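Side-chain contacts in Syntaxin1 (PDB 2XHE), which probably acts as a SNAP receptor in membrane fusion, binding partner SNARE proteins through its coiled-coil region: residues K51-R54 with D55-D59; N102-R105 with A106-Q110; D248-E251 with F252-Q256. All blocks are in the same frame, centred on the assembly; numbering follows the deposited sequence.

Interaction 1 (K51-R54 with D55-D59); sequences KRIR and DNIED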
loop_
_atom_site.group_PDB
_atom_site.type_symbol
_atom_site.label_atom_id
_atom_site.label_comp_id
_atom_site.label_asym_id
_atom_site.label_seq_id
_atom_site.Cartn_x
_atom_site.Cartn_y
_atom_site.Cartn_z
ATOM N N LYS B 51 -13.728 -24.213 7.282
ATOM C CA LYS B 51 -15.111 -24.085 6.819
ATOM C C LYS B 51 -16.018 -23.818 8.027
ATOM O O LYS B 51 -16.780 -22.847 8.034
ATOM C CB LYS B 51 -15.578 -25.345 6.094
ATOM C CG LYS B 51 -16.136 -25.096 4.696
ATOM C CD LYS B 51 -17.229 -24.050 4.707
ATOM C CE LYS B 51 -17.559 -23.613 3.291
ATOM N NZ LYS B 51 -18.918 -22.999 3.206
ATOM N N ARG B 52 -15.922 -24.675 9.046
ATOM C CA ARG B 52 -16.685 -24.496 10.280
ATOM C C ARG B 52 -16.514 -23.092 10.855
ATOM O O ARG B 52 -17.517 -22.436 11.166
ATOM C CB ARG B 52 -16.303 -25.545 11.335
ATOM C CG ARG B 52 -17.502 -26.185 12.056
ATOM C CD ARG B 52 -17.212 -26.562 13.511
ATOM N NE ARG B 52 -15.901 -27.174 13.724
ATOM C CZ ARG B 52 -15.494 -28.310 13.162
ATOM N NH1 ARG B 52 -14.281 -28.782 13.428
ATOM N NH2 ARG B 52 -16.292 -28.970 12.325
ATOM N N ILE B 53 -15.253 -22.646 11.002
ATOM C CA ILE B 53 -14.941 -21.321 11.551
ATOM C C ILE B 53 -15.520 -20.210 10.670
ATOM O O ILE B 53 -16.228 -19.326 11.166
ATOM C CB ILE B 53 -13.400 -21.103 11.770
ATOM C CG1 ILE B 53 -12.826 -22.145 12.728
ATOM C CG2 ILE B 53 -13.092 -19.703 12.321
ATOM C CD1 ILE B 53 -11.363 -22.351 12.563
ATOM N N ARG B 54 -15.239 -20.252 9.366
ATOM C CA ARG B 54 -15.829 -19.264 8.462
ATOM C C ARG B 54 -17.341 -19.225 8.667
ATOM O O ARG B 54 -17.913 -18.161 8.911
ATOM C CB ARG B 54 -15.513 -19.548 6.991
ATOM C CG ARG B 54 -14.047 -19.536 6.637
ATOM C CD ARG B 54 -13.825 -19.109 5.201
ATOM N NE ARG B 54 -12.556 -18.405 5.089
ATOM C CZ ARG B 54 -11.372 -18.983 5.265
ATOM N NH1 ARG B 54 -11.315 -20.286 5.531
ATOM N NH2 ARG B 54 -10.251 -18.261 5.175
ATOM N N ASP B 55 -17.975 -20.395 8.582
ATOM C CA ASP B 55 -19.430 -20.510 8.742
ATOM C C ASP B 55 -19.950 -19.972 10.078
ATOM O O ASP B 55 -20.914 -19.208 10.103
ATOM C CB ASP B 55 -19.903 -21.953 8.528
ATOM C CG ASP B 55 -19.972 -22.338 7.056
ATOM O OD1 ASP B 55 -19.931 -21.432 6.197
ATOM O OD2 ASP B 55 -20.064 -23.551 6.764
ATOM N N ASN B 56 -19.318 -20.370 11.180
ATOM C CA ASN B 56 -19.703 -19.866 12.490
ATOM C C ASN B 56 -19.580 -18.349 12.559
ATOM O O ASN B 56 -20.485 -17.679 13.072
ATOM C CB ASN B 56 -18.851 -20.493 13.592
ATOM C CG ASN B 56 -19.180 -21.945 13.836
ATOM O OD1 ASN B 56 -20.109 -22.490 13.246
ATOM N ND2 ASN B 56 -18.421 -22.583 14.719
ATOM N N ILE B 57 -18.457 -17.817 12.058
ATOM C CA ILE B 57 -18.220 -16.371 12.039
ATOM C C ILE B 57 -19.367 -15.642 11.332
ATOM O O ILE B 57 -19.960 -14.720 11.896
ATOM C CB ILE B 57 -16.854 -15.995 11.391
ATOM C CG1 ILE B 57 -15.695 -16.284 12.337
ATOM C CG2 ILE B 57 -16.791 -14.517 11.022
ATOM C CD1 ILE B 57 -14.351 -16.084 11.677
ATOM N N GLU B 58 -19.686 -16.062 10.107
ATOM C CA GLU B 58 -20.844 -15.512 9.390
ATOM C C GLU B 58 -22.142 -15.614 10.214
ATOM O O GLU B 58 -22.908 -14.654 10.296
ATOM C CB GLU B 58 -21.025 -16.179 8.021
ATOM C CG GLU B 58 -19.880 -15.954 7.044
ATOM C CD GLU B 58 -20.185 -16.492 5.647
ATOM O OE1 GLU B 58 -21.372 -16.764 5.350
ATOM O OE2 GLU B 58 -19.237 -16.638 4.843
ATOM N N ASP B 59 -22.383 -16.774 10.823
ATOM C CA ASP B 59 -23.530 -16.944 11.709
ATOM C C ASP B 59 -23.526 -15.876 12.796
ATOM O O ASP B 59 -24.495 -15.124 12.938
ATOM C CB ASP B 59 -23.538 -18.340 12.339
ATOM C CG ASP B 59 -24.024 -19.422 11.374
ATOM O OD1 ASP B 59 -24.619 -19.073 10.327
ATOM O OD2 ASP B 59 -23.810 -20.624 11.664
#
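A bend at the second torsion of K51 (chi2 -53°) and a first torsion of -78° in D55, which sets CG anti to the carbonyl carbon, bring an ammonium group and a carboxylate together one helical turn apart. The lysine chain then runs on nearly extended, and NZ of K51 reaches OD1 of D55 at 3.5 Å, a long salt bridge. Its aliphatic part takes a share as well, since CD of K51 lies 3.5 Å from OD2 of D55. The lysine thus lies against the carboxylate with methylene as well as charge. Under this pair runs the i to i+4 ladder of a regular helix, with D55 N bonded to K51 O at 2.8 Å.

The segment belongs to helix 44-72 of the up-and-down helical bundle formed with helices 80-116 and 131-171, consistent with the Habc domain of syntaxins. K51 and D55 take the outer side of the helix, whereas I53 and I57 are buried. CG2 of I53 meets CD1 of I57 obliquely at 3.9 Å, and I57 continues onto K146 and V150 of helix 131-171. N56 folds its amide back over the preceding turn, its CG 3.2 Å from R52 O, while its side chain packs on L100 and I104. R54 turns its guanidinium to Q139, where NH1 is hydrogen-bonded to OE1, and also packs on an aromatic side chain of another protein.

Interaction 2 (N102-R105 with A106-Q110); sequences NKIR and ADLKQ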
loop_
_atom_site.group_PDB
_atom_site.type_symbol
_atom_site.label_atom_id
_atom_site.label_comp_id
_atom_site.label_asym_id
_atom_site.label_seq_id
_atom_site.Cartn_x
_atom_site.Cartn_y
_atom_site.Cartn_z
ATOM N N ASN B 102 -17.214 -20.048 21.453
ATOM C CA ASN B 102 -16.339 -21.028 22.086
ATOM C C ASN B 102 -15.852 -22.118 21.141
ATOM O O ASN B 102 -14.730 -22.605 21.275
ATOM C CB ASN B 102 -17.004 -21.635 23.324
ATOM C CG ASN B 102 -17.122 -20.636 24.459
ATOM O OD1 ASN B 102 -18.212 -20.400 24.982
ATOM N ND2 ASN B 102 -15.999 -20.023 24.832
ATOM N N LYS B 103 -16.688 -22.502 20.184
ATOM C CA LYS B 103 -16.273 -23.509 19.223
ATOM C C LYS B 103 -15.159 -22.926 18.366
ATOM O O LYS B 103 -14.111 -23.543 18.194
ATOM C CB LYS B 103 -17.452 -23.970 18.356
ATOM C CG LYS B 103 -17.604 -25.500 18.241
ATOM C CD LYS B 103 -16.480 -26.146 17.449
ATOM C CE LYS B 103 -15.994 -27.439 18.102
ATOM N NZ LYS B 103 -16.997 -28.539 18.056
ATOM N N ILE B 104 -15.395 -21.728 17.840
ATOM C CA ILE B 104 -14.399 -21.022 17.037
ATOM C C ILE B 104 -13.082 -20.925 17.792
ATOM O O ILE B 104 -12.010 -21.156 17.226
ATOM C CB ILE B 104 -14.862 -19.592 16.677
ATOM C CG1 ILE B 104 -15.832 -19.623 15.494
ATOM C CG2 ILE B 104 -13.674 -18.731 16.329
ATOM C CD1 ILE B 104 -16.766 -18.430 15.434
ATOM N N ARG B 105 -13.167 -20.590 19.076
ATOM C CA ARG B 105 -11.961 -20.455 19.877
ATOM C C ARG B 105 -11.255 -21.799 20.059
ATOM O O ARG B 105 -10.023 -21.877 20.060
ATOM C CB ARG B 105 -12.230 -19.756 21.219
ATOM C CG ARG B 105 -11.024 -19.784 22.140
ATOM C CD ARG B 105 -10.937 -18.560 23.007
ATOM N NE ARG B 105 -12.164 -18.337 23.760
ATOM C CZ ARG B 105 -12.189 -17.847 24.995
ATOM N NH1 ARG B 105 -11.048 -17.532 25.617
ATOM N NH2 ARG B 105 -13.352 -17.673 25.612
ATOM N N ALA B 106 -12.033 -22.860 20.189
ATOM C CA ALA B 106 -11.449 -24.174 20.401
ATOM C C ALA B 106 -10.881 -24.743 19.105
ATOM O O ALA B 106 -9.864 -25.439 19.120
ATOM C CB ALA B 106 -12.467 -25.113 21.011
ATOM N N ASP B 107 -11.542 -24.452 17.988
ATOM C CA ASP B 107 -11.038 -24.885 16.693
ATOM C C ASP B 107 -9.738 -24.139 16.391
ATOM O O ASP B 107 -8.786 -24.735 15.894
ATOM C CB ASP B 107 -12.071 -24.678 15.568
ATOM C CG ASP B 107 -13.171 -25.746 15.556
ATOM O OD1 ASP B 107 -12.938 -26.880 16.032
ATOM O OD2 ASP B 107 -14.277 -25.445 15.053
ATOM N N LEU B 108 -9.690 -22.841 16.700
ATOM C CA LEU B 108 -8.451 -22.075 16.522
ATOM C C LEU B 108 -7.314 -22.650 17.372
ATOM O O LEU B 108 -6.274 -23.031 16.834
ATOM C CB LEU B 108 -8.651 -20.588 16.827
ATOM C CG LEU B 108 -9.436 -19.810 15.773
ATOM C CD1 LEU B 108 -9.620 -18.353 16.179
ATOM C CD2 LEU B 108 -8.791 -19.939 14.393
ATOM N N LYS B 109 -7.516 -22.721 18.690
ATOM C CA LYS B 109 -6.507 -23.292 19.582
ATOM C C LYS B 109 -6.028 -24.645 19.091
ATOM O O LYS B 109 -4.831 -24.918 19.083
ATOM C CB LYS B 109 -7.006 -23.382 21.028
ATOM C CG LYS B 109 -6.767 -22.101 21.822
ATOM C CD LYS B 109 -7.331 -22.171 23.232
ATOM C CE LYS B 109 -7.213 -20.819 23.934
ATOM N NZ LYS B 109 -7.859 -20.823 25.280
ATOM N N GLN B 110 -6.963 -25.488 18.666
ATOM C CA GLN B 110 -6.609 -26.807 18.162
ATOM C C GLN B 110 -5.623 -26.687 16.992
ATOM O O GLN B 110 -4.649 -27.441 16.914
ATOM C CB GLN B 110 -7.870 -27.598 17.777
ATOM C CG GLN B 110 -7.617 -28.972 17.127
ATOM C CD GLN B 110 -6.644 -29.846 17.914
ATOM O OE1 GLN B 110 -6.502 -29.705 19.137
ATOM N NE2 GLN B 110 -5.966 -30.756 17.210
#
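K103 and D107 face each other across one turn of helix 80-116, the second long helix of the up-and-down bundle that is consistent with a syntaxin Habc domain. The lysine chain passes obliquely over the carboxylate and meets it with methylenes: CD of K103 lies 3.3 Å from OD2 of D107, and CE lies 3.7 Å from OD1. Because the lysine bends at chi2, chi3 and chi4, its ammonium ends beyond the carboxylate, NZ standing 4.8 Å from OD1 of D107. The acid spends its charge on helix 44-72, where OD2 takes a salt bridge from NE of R52 and OD1 one from NH2 of R49. With an alanine in its place both acceptors go, and R52 and R49 would probably lose the carboxylate they share, weakening one link between helices 44-72 and 80-116.

I104 and L108 lie side by side, pointing the same way into the bundle, where I104 touches F147 and L108 touches H140 and M236. R105 sets CG anti to the backbone N (chi1 172°) and its NH1 forms salt bridges with D235 and E231, while the extended K109, weakly paired with D235, brings NZ to 4.6 Å from NH1 of R105, two like charges near the same acid. Between the two buried aliphatic chains, CG2 of I104 and CD1 of L108 approach to 4.1 Å.

Interaction 3 (D248-E251 with F252-Q256); sequences DRIE and FSVEQ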
loop_
_atom_site.group_PDB
_atom_site.type_symbol
_atom_site.label_atom_id
_atom_site.label_comp_id
_atom_site.label_asym_id
_atom_site.label_seq_id
_atom_site.Cartn_x
_atom_site.Cartn_y
_atom_site.Cartn_z
ATOM N N ASP B 248 0.416 -11.617 6.881
ATOM C CA ASP B 248 -0.590 -11.099 5.964
ATOM C C ASP B 248 0.003 -10.575 4.652
ATOM O O ASP B 248 -0.731 -10.158 3.757
ATOM C CB ASP B 248 -1.432 -10.006 6.622
ATOM C CG ASP B 248 -2.838 -9.929 6.039
ATOM O OD1 ASP B 248 -3.322 -10.968 5.536
ATOM O OD2 ASP B 248 -3.460 -8.843 6.088
ATOM N N ARG B 249 1.326 -10.586 4.539
ATOM C CA ARG B 249 1.992 -10.126 3.322
ATOM C C ARG B 249 2.219 -11.297 2.379
ATOM O O ARG B 249 2.766 -12.322 2.789
ATOM C CB ARG B 249 3.308 -9.423 3.669
ATOM C CG ARG B 249 3.164 -7.915 3.861
ATOM C CD ARG B 249 2.932 -7.217 2.518
ATOM N NE ARG B 249 2.237 -5.939 2.659
ATOM C CZ ARG B 249 1.990 -5.112 1.643
ATOM N NH1 ARG B 249 2.386 -5.433 0.412
ATOM N NH2 ARG B 249 1.355 -3.964 1.856
ATOM N N ILE B 250 1.772 -11.164 1.130
ATOM C CA ILE B 250 1.833 -12.292 0.194
ATOM C C ILE B 250 3.283 -12.660 -0.048
ATOM O O ILE B 250 3.695 -13.796 0.194
ATOM C CB ILE B 250 1.167 -12.005 -1.164
ATOM C CG1 ILE B 250 -0.296 -11.606 -0.999
ATOM C CG2 ILE B 250 1.216 -13.233 -2.046
ATOM C CD1 ILE B 250 -0.973 -11.293 -2.321
ATOM N N GLU B 251 4.056 -11.681 -0.509
ATOM C CA GLU B 251 5.481 -11.866 -0.745
ATOM C C GLU B 251 6.146 -12.704 0.344
ATOM O O GLU B 251 7.006 -13.525 0.052
ATOM C CB GLU B 251 6.181 -10.514 -0.883
ATOM C CG GLU B 251 5.888 -9.798 -2.192
ATOM C CD GLU B 251 7.106 -9.081 -2.767
ATOM O OE1 GLU B 251 7.800 -8.365 -2.002
ATOM O OE2 GLU B 251 7.368 -9.231 -3.987
ATOM N N PHE B 252 5.743 -12.512 1.596
ATOM C CA PHE B 252 6.378 -13.239 2.687
ATOM C C PHE B 252 6.079 -14.725 2.618
ATOM O O PHE B 252 6.987 -15.541 2.765
ATOM C CB PHE B 252 5.990 -12.684 4.061
ATOM C CG PHE B 252 6.511 -13.510 5.213
ATOM C CD1 PHE B 252 7.877 -13.609 5.454
ATOM C CD2 PHE B 252 5.636 -14.192 6.053
ATOM C CE1 PHE B 252 8.363 -14.372 6.512
ATOM C CE2 PHE B 252 6.116 -14.955 7.115
ATOM C CZ PHE B 252 7.484 -15.042 7.344
ATOM N N SER B 253 4.814 -15.079 2.405
ATOM C CA SER B 253 4.438 -16.490 2.303
ATOM C C SER B 253 5.225 -17.205 1.194
ATOM O O SER B 253 5.949 -18.163 1.460
ATOM C CB SER B 253 2.925 -16.651 2.086
ATOM O OG SER B 253 2.546 -18.019 1.975
ATOM N N VAL B 254 5.098 -16.724 -0.041
ATOM C CA VAL B 254 5.720 -17.387 -1.193
ATOM C C VAL B 254 7.263 -17.384 -1.190
ATOM O O VAL B 254 7.888 -18.046 -2.011
ATOM C CB VAL B 254 5.111 -16.885 -2.539
ATOM C CG1 VAL B 254 4.674 -15.448 -2.423
ATOM C CG2 VAL B 254 6.059 -17.102 -3.724
ATOM N N GLU B 255 7.869 -16.666 -0.249
ATOM C CA GLU B 255 9.318 -16.707 -0.072
ATOM C C GLU B 255 9.744 -17.967 0.686
ATOM O O GLU B 255 10.820 -18.510 0.447
ATOM C CB GLU B 255 9.814 -15.467 0.675
ATOM C CG GLU B 255 11.289 -15.534 1.081
ATOM C CD GLU B 255 11.584 -14.815 2.396
ATOM O OE1 GLU B 255 10.622 -14.417 3.092
ATOM O OE2 GLU B 255 12.779 -14.657 2.736
ATOM N N GLN B 256 8.898 -18.435 1.597
ATOM C CA GLN B 256 9.214 -19.641 2.362
ATOM C C GLN B 256 8.659 -20.933 1.734
ATOM O O GLN B 256 8.248 -21.851 2.445
ATOM C CB GLN B 256 8.744 -19.494 3.815
ATOM C CG GLN B 256 7.309 -19.013 3.965
ATOM C CD GLN B 256 6.871 -18.890 5.411
ATOM O OE1 GLN B 256 7.580 -19.304 6.324
ATOM N NE2 GLN B 256 5.692 -18.319 5.626
#
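F252 and E251 bury the most surface in this short turn, followed by I250, yet backbone and CB atoms do most of the touching. F252 rests its CB 3.5 Å from R249 O, and its N gives that same oxygen a weak, bent bond. A first torsion of 174° swings the phenyl ring off from the preceding turn, leaving CB to meet R249. The oxygen takes a second weak bond from S253 N, as suits R249 at the N-cap of helix 250-255.

E251 bends at chi2, and its OE2 is only weakly paired, at long distance, with a basic side chain of another protein. E251 O lies 3.5 Å from CB of E255 and accepts a weak bond from E255 N. Inside the turn, I250 O accepts a bond of 3.3 Å from V254 N and is also touched by CG1 of V254. CG1 of V254 meets CG2 of I250 obliquely at 4.1 Å.

I250 and V254 both pack on the backbone of the other protein, and S253 meets an apolar side chain there. With three of its four crossing backbone bonds weak and one aliphatic pair, this turn of the SNARE region probably owes part of its shape to that partner.

Interactions 1, 2 and 3 come in that order along the chain, the first two each within one helix, the third on the short helix 250-255 and its flanking residues. Interactions 1 and 2 lie on the consecutive helices 44-72 and 80-116, with centres 11 Å apart, and touch directly: besides charge pairing, CD1 of I53 packs on CB of D107 at 3.9 Å. Both help build one helical bundle, consistent with the Habc domain. Interaction 3, in the SNARE region, has its centre 25 Å from each of the others and touches neither. Six of its residues are within reach of another protein, which R54 of interaction 1 also meets, consistent with a SNARE region held by a partner.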